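Glycoside hydrolase family protein (Novosphingobium sp. PP1Y, PDB 6Q2F) probably hydrolyses alpha-L-rhamnosidic bonds, releasing terminal L-rhamnose as an alpha-L-rhamnosidase of the glycoside hydrolases, and carries a bound sodium ion. Local coordinates at residues G292-S297 against I318-V323; P305-E310 against V398-N403. All blocks are in the same frame, centred on the assembly; numbering follows the deposited sequence.

Contact 1. Residues G292-S297 against I318-V323; sequences GTLESS and ISFAPV
L294 sends one methyl, CD2, onto the ring of F320, and the two side chains cross at about a right angle. CD2 stands 3.2 Å from F320 CE2 and 3.4 Å from F320 CZ, a tight fit for carbon atoms, and it comes to the ring obliquely. The leucine arm lies anti to its own backbone N (chi1 177°), which sends it across from its strand with CD2 leading. The same methyl also meets I318 CD1, the end of an extended isoleucine chain, at 3.8 Å. I318 CG1 in turn sits in the plane of the F320 ring, at its edge, so the L294 methyl meets both the isoleucine end and the ring beside it.

L294, I318 and F320 join the two sheets of a beta-sandwich: strand 293-297 belongs to a six-stranded antiparallel sheet, and strand 316-325 is an outermost strand of the four-stranded sheet facing it. Leucine, isoleucine and phenylalanine suit this interior because they fill it without polar groups. A274 and L309 also pack on L294.

Further along, the chain turns a corner at A321, and past that corner V323 brings CG1 toward S296. The valine methyl is 3.5 Å from S296 OG and 3.6 Å from S296 CB, a van der Waals contact. A small serine suits the place where a branched valine comes close. I306 lies against both F320 and V323, on either side of the corner in sequence. No hydrogen bond links the two segments; the contact is carried by apolar packing, largely buried, from which water is excluded.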
ATOM      1  N   GLY A 292     -10.861 -21.455 -16.592  1.00 58.81           N
ATOM      2  CA  GLY A 292     -11.856 -22.214 -17.315  1.00 52.53           C
ATOM      3  C   GLY A 292     -11.858 -21.832 -18.775  1.00 57.53           C
ATOM      4  O   GLY A 292     -11.632 -20.667 -19.112  1.00 62.88           O
ATOM      5  N   THR A 293     -12.096 -22.798 -19.654  1.00 58.17           N
ATOM      6  CA  THR A 293     -12.132 -22.541 -21.086  1.00 62.30           C
ATOM      7  C   THR A 293     -13.442 -23.058 -21.660  1.00 66.37           C
ATOM      8  O   THR A 293     -13.931 -24.121 -21.267  1.00 68.68           O
ATOM      9  CB  THR A 293     -10.934 -23.189 -21.804  1.00 66.91           C
ATOM     10  OG1 THR A 293      -9.713 -22.650 -21.277  1.00 75.88           O
ATOM     11  CG2 THR A 293     -10.982 -22.918 -23.302  1.00 64.35           C
ATOM     12  N   LEU A 294     -14.011 -22.285 -22.573  1.00 62.36           N
ATOM     13  CA  LEU A 294     -15.211 -22.658 -23.300  1.00 66.55           C
ATOM     14  C   LEU A 294     -14.789 -23.169 -24.670  1.00 72.64           C
ATOM     15  O   LEU A 294     -14.169 -22.426 -25.443  1.00 74.27           O
ATOM     16  CB  LEU A 294     -16.139 -21.451 -23.435  1.00 60.81           C
ATOM     17  CG  LEU A 294     -17.454 -21.528 -24.215  1.00 63.09           C
ATOM     18  CD1 LEU A 294     -18.402 -22.523 -23.567  1.00 62.39           C
ATOM     19  CD2 LEU A 294     -18.109 -20.168 -24.369  1.00 65.04           C
ATOM     20  N   GLU A 295     -15.196 -24.392 -24.987  1.00 71.17           N
ATOM     21  CA  GLU A 295     -14.895 -25.000 -26.268  1.00 69.18           C
ATOM     22  C   GLU A 295     -16.172 -25.506 -26.884  1.00 76.80           C
ATOM     23  O   GLU A 295     -17.151 -25.713 -26.207  1.00 76.90           O
ATOM     24  CB  GLU A 295     -13.921 -26.157 -26.142  1.00 75.76           C
ATOM     25  CG  GLU A 295     -13.048 -26.185 -24.910  1.00 81.67           C
ATOM     26  CD  GLU A 295     -11.837 -27.076 -25.085  1.00 87.61           C
ATOM     27  OE1 GLU A 295     -11.704 -28.063 -24.364  1.00 85.65           O
ATOM     28  OE2 GLU A 295     -11.010 -26.791 -25.950  1.00 93.06           O
ATOM     29  N   SER A 296     -16.149 -25.691 -28.185  1.00 81.86           N
ATOM     30  CA  SER A 296     -17.312 -26.176 -28.916  1.00 90.26           C
ATOM     31  C   SER A 296     -16.900 -27.378 -29.756  1.00100.37           C
ATOM     32  O   SER A 296     -15.992 -27.274 -30.590  1.00 99.23           O
ATOM     33  CB  SER A 296     -17.903 -25.076 -29.798  1.00 90.04           C
ATOM     34  OG  SER A 296     -16.956 -24.621 -30.745  1.00 91.84           O
ATOM     35  N   SER A 297     -17.565 -28.511 -29.534  1.00104.09           N
ATOM     36  CA  SER A 297     -17.343 -29.722 -30.321  1.00104.26           C
ATOM     37  C   SER A 297     -18.298 -29.705 -31.506  1.00100.59           C
ATOM     38  O   SER A 297     -19.499 -29.943 -31.357  1.00101.83           O
ATOM     39  CB  SER A 297     -17.555 -30.971 -29.472  1.00109.42           C
ATOM     40  OG  SER A 297     -17.321 -30.707 -28.091  1.00109.79           O
ATOM     41  N   ILE A 318     -19.020 -14.170 -20.510  1.00 45.12           N
ATOM     42  CA  ILE A 318     -18.218 -13.848 -21.679  1.00 42.37           C
ATOM     43  C   ILE A 318     -19.149 -13.865 -22.871  1.00 43.88           C
ATOM     44  O   ILE A 318     -20.142 -14.594 -22.883  1.00 53.39           O
ATOM     45  CB  ILE A 318     -17.050 -14.832 -21.900  1.00 45.86           C
ATOM     46  CG1 ILE A 318     -17.580 -16.262 -22.002  1.00 44.13           C
ATOM     47  CG2 ILE A 318     -15.996 -14.688 -20.795  1.00 36.03           C
ATOM     48  CD1 ILE A 318     -16.548 -17.255 -22.500  1.00 51.37           C
ATOM     49  N   SER A 319     -18.822 -13.057 -23.877  1.00 45.43           N
ATOM     50  CA  SER A 319     -19.578 -13.002 -25.117  1.00 48.73           C
ATOM     51  C   SER A 319     -18.607 -13.080 -26.285  1.00 52.94           C
ATOM     52  O   SER A 319     -17.440 -12.699 -26.165  1.00 57.79           O
ATOM     53  CB  SER A 319     -20.417 -11.723 -25.205  1.00 50.49           C
ATOM     54  OG  SER A 319     -21.255 -11.760 -26.343  1.00 52.43           O
ATOM     55  N   PHE A 320     -19.100 -13.558 -27.426  1.00 51.69           N
ATOM     56  CA  PHE A 320     -18.208 -13.845 -28.541  1.00 54.43           C
ATOM     57  C   PHE A 320     -18.997 -13.846 -29.841  1.00 53.66           C
ATOM     58  O   PHE A 320     -20.230 -13.795 -29.845  1.00 53.43           O
ATOM     59  CB  PHE A 320     -17.506 -15.187 -28.337  1.00 54.75           C
ATOM     60  CG  PHE A 320     -18.349 -16.198 -27.612  1.00 54.23           C
ATOM     61  CD1 PHE A 320     -19.297 -16.943 -28.290  1.00 53.04           C
ATOM     62  CD2 PHE A 320     -18.201 -16.391 -26.250  1.00 52.67           C
ATOM     63  CE1 PHE A 320     -20.078 -17.866 -27.623  1.00 50.26           C
ATOM     64  CE2 PHE A 320     -18.979 -17.308 -25.578  1.00 49.17           C
ATOM     65  CZ  PHE A 320     -19.917 -18.049 -26.267  1.00 50.81           C
ATOM     66  N   ALA A 321     -18.259 -13.892 -30.947  1.00 52.71           N
ATOM     67  CA  ALA A 321     -18.878 -14.135 -32.239  1.00 55.44           C
ATOM     68  C   ALA A 321     -19.599 -15.482 -32.212  1.00 63.70           C
ATOM     69  O   ALA A 321     -19.110 -16.430 -31.584  1.00 65.51           O
ATOM     70  CB  ALA A 321     -17.822 -14.109 -33.346  1.00 54.05           C
ATOM     71  N   PRO A 322     -20.745 -15.608 -32.883  1.00 65.92           N
ATOM     72  CA  PRO A 322     -21.585 -16.802 -32.703  1.00 66.28           C
ATOM     73  C   PRO A 322     -20.857 -18.096 -33.043  1.00 68.69           C
ATOM     74  O   PRO A 322     -19.883 -18.123 -33.798  1.00 71.49           O
ATOM     75  CB  PRO A 322     -22.758 -16.564 -33.664  1.00 68.05           C
ATOM     76  CG  PRO A 322     -22.771 -15.094 -33.904  1.00 70.00           C
ATOM     77  CD  PRO A 322     -21.340 -14.648 -33.827  1.00 67.53           C
ATOM     78  N   VAL A 323     -21.356 -19.185 -32.462  1.00 72.68           N
ATOM     79  CA  VAL A 323     -20.816 -20.523 -32.676  1.00 73.74           C
ATOM     80  C   VAL A 323     -21.971 -21.491 -32.895  1.00 81.00           C
ATOM     81  O   VAL A 323     -22.905 -21.534 -32.088  1.00 87.70           O
ATOM     82  CB  VAL A 323     -19.960 -20.978 -31.482  1.00 68.36           C
ATOM     83  CG1 VAL A 323     -19.578 -22.434 -31.636  1.00 74.30           C
ATOM     84  CG2 VAL A 323     -18.731 -20.101 -31.351  1.00 63.28           C
TER

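Contact 2. Residues P305-E310 against V398-N403; sequences PIKALE and VGPHDN
K307 NZ, the lysine end that reaches V398 and P400, is gripped by a salt bridge to D380 OD1 and a weak hydrogen bond to S319 O. Its strand carries a classic beta bulge at the edge of the six-stranded sheet: I306 and K307 both face L294, and the helix-like backbone of I306 (psi -53°) makes room for the extra residue. I306 can then turn to the sandwich interior, on F320 and V323, while K307 leaves toward the loop 398-403.

The lysine sets out anti to its backbone N (chi1 -172°), runs extended, and bends at chi3. This long, flexible arm lets the ammonium reach from the strand to D380 and the loop. NZ is 4.1 Å from V398 O, too far for a hydrogen bond, although the negative end of that carbonyl may still favour the ammonium electrostatically. Further along the loop, D402 OD2 forms a salt bridge with R543, which ties the loop to helix 543-575.

Proline offers a rigid apolar flank, and P400 CG also packs on the backbone oxygen of S319. The K307 and P400 side chains cross at about a right angle, with K307 NZ 4.1 Å from P400 CD.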
ATOM      1  N   PRO A 305     -11.261 -24.035 -29.078  1.00 85.04           N
ATOM      2  CA  PRO A 305     -11.569 -23.125 -27.968  1.00 83.32           C
ATOM      3  C   PRO A 305     -12.209 -21.831 -28.455  1.00 80.30           C
ATOM      4  O   PRO A 305     -11.804 -21.249 -29.464  1.00 81.56           O
ATOM      5  CB  PRO A 305     -10.201 -22.878 -27.313  1.00 82.10           C
ATOM      6  CG  PRO A 305      -9.186 -23.333 -28.316  1.00 80.89           C
ATOM      7  CD  PRO A 305      -9.846 -24.440 -29.082  1.00 83.23           C
ATOM      8  N   ILE A 306     -13.235 -21.398 -27.727  1.00 78.12           N
ATOM      9  CA  ILE A 306     -13.925 -20.147 -28.025  1.00 68.35           C
ATOM     10  C   ILE A 306     -13.298 -18.983 -27.272  1.00 65.63           C
ATOM     11  O   ILE A 306     -12.915 -17.975 -27.873  1.00 67.88           O
ATOM     12  CB  ILE A 306     -15.428 -20.291 -27.697  1.00 62.05           C
ATOM     13  CG1 ILE A 306     -16.080 -21.305 -28.641  1.00 60.61           C
ATOM     14  CG2 ILE A 306     -16.125 -18.946 -27.773  1.00 58.86           C
ATOM     15  CD1 ILE A 306     -17.524 -21.630 -28.305  1.00 61.29           C
ATOM     16  N   LYS A 307     -13.169 -19.121 -25.953  1.00 59.59           N
ATOM     17  CA  LYS A 307     -12.665 -18.071 -25.081  1.00 59.21           C
ATOM     18  C   LYS A 307     -12.469 -18.661 -23.693  1.00 62.09           C
ATOM     19  O   LYS A 307     -13.153 -19.613 -23.315  1.00 60.54           O
ATOM     20  CB  LYS A 307     -13.630 -16.875 -25.016  1.00 62.52           C
ATOM     21  CG  LYS A 307     -13.086 -15.654 -24.276  1.00 67.20           C
ATOM     22  CD  LYS A 307     -14.093 -14.523 -24.275  1.00 71.29           C
ATOM     23  CE  LYS A 307     -13.423 -13.172 -24.447  1.00 71.82           C
ATOM     24  NZ  LYS A 307     -14.432 -12.162 -24.861  1.00 73.26           N
ATOM     25  N   ALA A 308     -11.525 -18.095 -22.950  1.00 63.42           N
ATOM     26  CA  ALA A 308     -11.296 -18.500 -21.572  1.00 62.55           C
ATOM     27  C   ALA A 308     -12.167 -17.683 -20.625  1.00 61.61           C
ATOM     28  O   ALA A 308     -12.643 -16.595 -20.960  1.00 65.27           O
ATOM     29  CB  ALA A 308      -9.821 -18.347 -21.192  1.00 59.79           C
ATOM     30  N   LEU A 309     -12.370 -18.225 -19.427  1.00 62.28           N
ATOM     31  CA  LEU A 309     -13.182 -17.588 -18.395  1.00 62.17           C
ATOM     32  C   LEU A 309     -12.372 -17.529 -17.110  1.00 60.16           C
ATOM     33  O   LEU A 309     -12.138 -18.566 -16.481  1.00 65.53           O
ATOM     34  CB  LEU A 309     -14.487 -18.353 -18.154  1.00 61.36           C
ATOM     35  CG  LEU A 309     -15.516 -18.479 -19.277  1.00 59.49           C
ATOM     36  CD1 LEU A 309     -15.230 -19.681 -20.160  1.00 63.15           C
ATOM     37  CD2 LEU A 309     -16.917 -18.562 -18.702  1.00 63.14           C
ATOM     38  N   GLU A 310     -11.948 -16.329 -16.712  1.00 54.69           N
ATOM     39  CA  GLU A 310     -11.424 -16.167 -15.362  1.00 59.36           C
ATOM     40  C   GLU A 310     -12.567 -16.316 -14.374  1.00 58.93           C
ATOM     41  O   GLU A 310     -13.618 -15.683 -14.525  1.00 62.56           O
ATOM     42  CB  GLU A 310     -10.746 -14.811 -15.181  1.00 59.23           C
ATOM     43  CG  GLU A 310      -9.239 -14.820 -15.403  1.00 69.09           C
ATOM     44  CD  GLU A 310      -8.548 -13.639 -14.738  1.00 77.86           C
ATOM     45  OE1 GLU A 310      -8.458 -13.621 -13.489  1.00 77.31           O
ATOM     46  OE2 GLU A 310      -8.106 -12.723 -15.464  1.00 83.67           O
ATOM     47  N   VAL A 398     -10.497  -7.023 -23.851  1.00 55.41           N
ATOM     48  CA  VAL A 398     -10.829  -6.781 -25.253  1.00 54.53           C
ATOM     49  C   VAL A 398     -12.029  -7.638 -25.631  1.00 53.92           C
ATOM     50  O   VAL A 398     -12.034  -8.860 -25.425  1.00 51.44           O
ATOM     51  CB  VAL A 398      -9.624  -7.067 -26.164  1.00 54.84           C
ATOM     52  CG1 VAL A 398      -9.909  -6.579 -27.576  1.00 55.52           C
ATOM     53  CG2 VAL A 398      -8.371  -6.405 -25.597  1.00 50.17           C
ATOM     54  N   GLY A 399     -13.052  -6.999 -26.172  1.00 58.87           N
ATOM     55  CA  GLY A 399     -14.265  -7.700 -26.523  1.00 54.44           C
ATOM     56  C   GLY A 399     -14.165  -8.360 -27.876  1.00 53.93           C
ATOM     57  O   GLY A 399     -13.217  -8.152 -28.655  1.00 56.75           O
ATOM     58  N   PRO A 400     -15.160  -9.185 -28.186  1.00 52.23           N
ATOM     59  CA  PRO A 400     -15.251  -9.731 -29.538  1.00 53.94           C
ATOM     60  C   PRO A 400     -15.521  -8.610 -30.522  1.00 63.89           C
ATOM     61  O   PRO A 400     -16.076  -7.563 -30.176  1.00 70.10           O
ATOM     62  CB  PRO A 400     -16.434 -10.700 -29.452  1.00 52.61           C
ATOM     63  CG  PRO A 400     -17.298 -10.105 -28.401  1.00 54.35           C
ATOM     64  CD  PRO A 400     -16.355  -9.501 -27.385  1.00 53.84           C
ATOM     65  N   HIS A 401     -15.098  -8.822 -31.763  1.00 64.12           N
ATOM     66  CA  HIS A 401     -15.224  -7.799 -32.786  1.00 71.26           C
ATOM     67  C   HIS A 401     -16.479  -7.975 -33.635  1.00 72.51           C
ATOM     68  O   HIS A 401     -16.508  -7.532 -34.789  1.00 86.76           O
ATOM     69  CB  HIS A 401     -13.967  -7.791 -33.655  1.00 79.37           C
ATOM     70  CG  HIS A 401     -12.705  -7.600 -32.870  1.00 89.07           C
ATOM     71  ND1 HIS A 401     -12.557  -6.595 -31.936  1.00 91.94           N
ATOM     72  CD2 HIS A 401     -11.536  -8.286 -32.871  1.00 91.87           C
ATOM     73  CE1 HIS A 401     -11.352  -6.668 -31.397  1.00 90.01           C
ATOM     74  NE2 HIS A 401     -10.711  -7.684 -31.948  1.00 91.32           N
ATOM     75  N   ASP A 402     -17.530  -8.574 -33.071  1.00 62.63           N
ATOM     76  CA  ASP A 402     -18.709  -9.025 -33.809  1.00 60.54           C
ATOM     77  C   ASP A 402     -19.609  -7.899 -34.317  1.00 59.03           C
ATOM     78  O   ASP A 402     -20.619  -8.206 -34.959  1.00 65.97           O
ATOM     79  CB  ASP A 402     -19.529  -9.973 -32.931  1.00 59.46           C
ATOM     80  CG  ASP A 402     -19.773  -9.418 -31.537  1.00 61.45           C
ATOM     81  OD1 ASP A 402     -19.508  -8.220 -31.302  1.00 63.60           O
ATOM     82  OD2 ASP A 402     -20.247 -10.186 -30.676  1.00 61.27           O
ATOM     83  N   ASN A 403     -19.305  -6.632 -34.040  1.00 61.14           N
ATOM     84  CA  ASN A 403     -20.045  -5.494 -34.603  1.00 74.46           C
ATOM     85  C   ASN A 403     -21.530  -5.513 -34.236  1.00 70.04           C
ATOM     86  O   ASN A 403     -22.370  -5.029 -34.998  1.00 74.91           O
ATOM     87  CB  ASN A 403     -19.882  -5.429 -36.125  1.00 82.62           C
ATOM     88  CG  ASN A 403     -18.442  -5.201 -36.544  1.00 90.53           C
ATOM     89  OD1 ASN A 403     -17.827  -6.052 -37.191  1.00 90.09           O
ATOM     90  ND2 ASN A 403     -17.896  -4.043 -36.175  1.00 94.06           N
TER

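From the N-terminal side, the chain runs through 292-297, turns back along 305-310 as the neighbouring strand of the same sheet, and passes to the opposing sheet at 318-323, where contact 1 closes a loop of 20 residues. Contact 2 starts inside that loop and closes 87 residues later at 398-403, after the chain has completed both sheets and passed helix 382-385. The segments alternate, so the two contacts cross rather than nest. Their centres lie about 7 Å apart, and backbone bonds such as L294 O to I306 N (2.7 Å) join them. Contact 1 binds sheet to sheet; contact 2 brings K307 on the edge strand against the loop before strand 413-414.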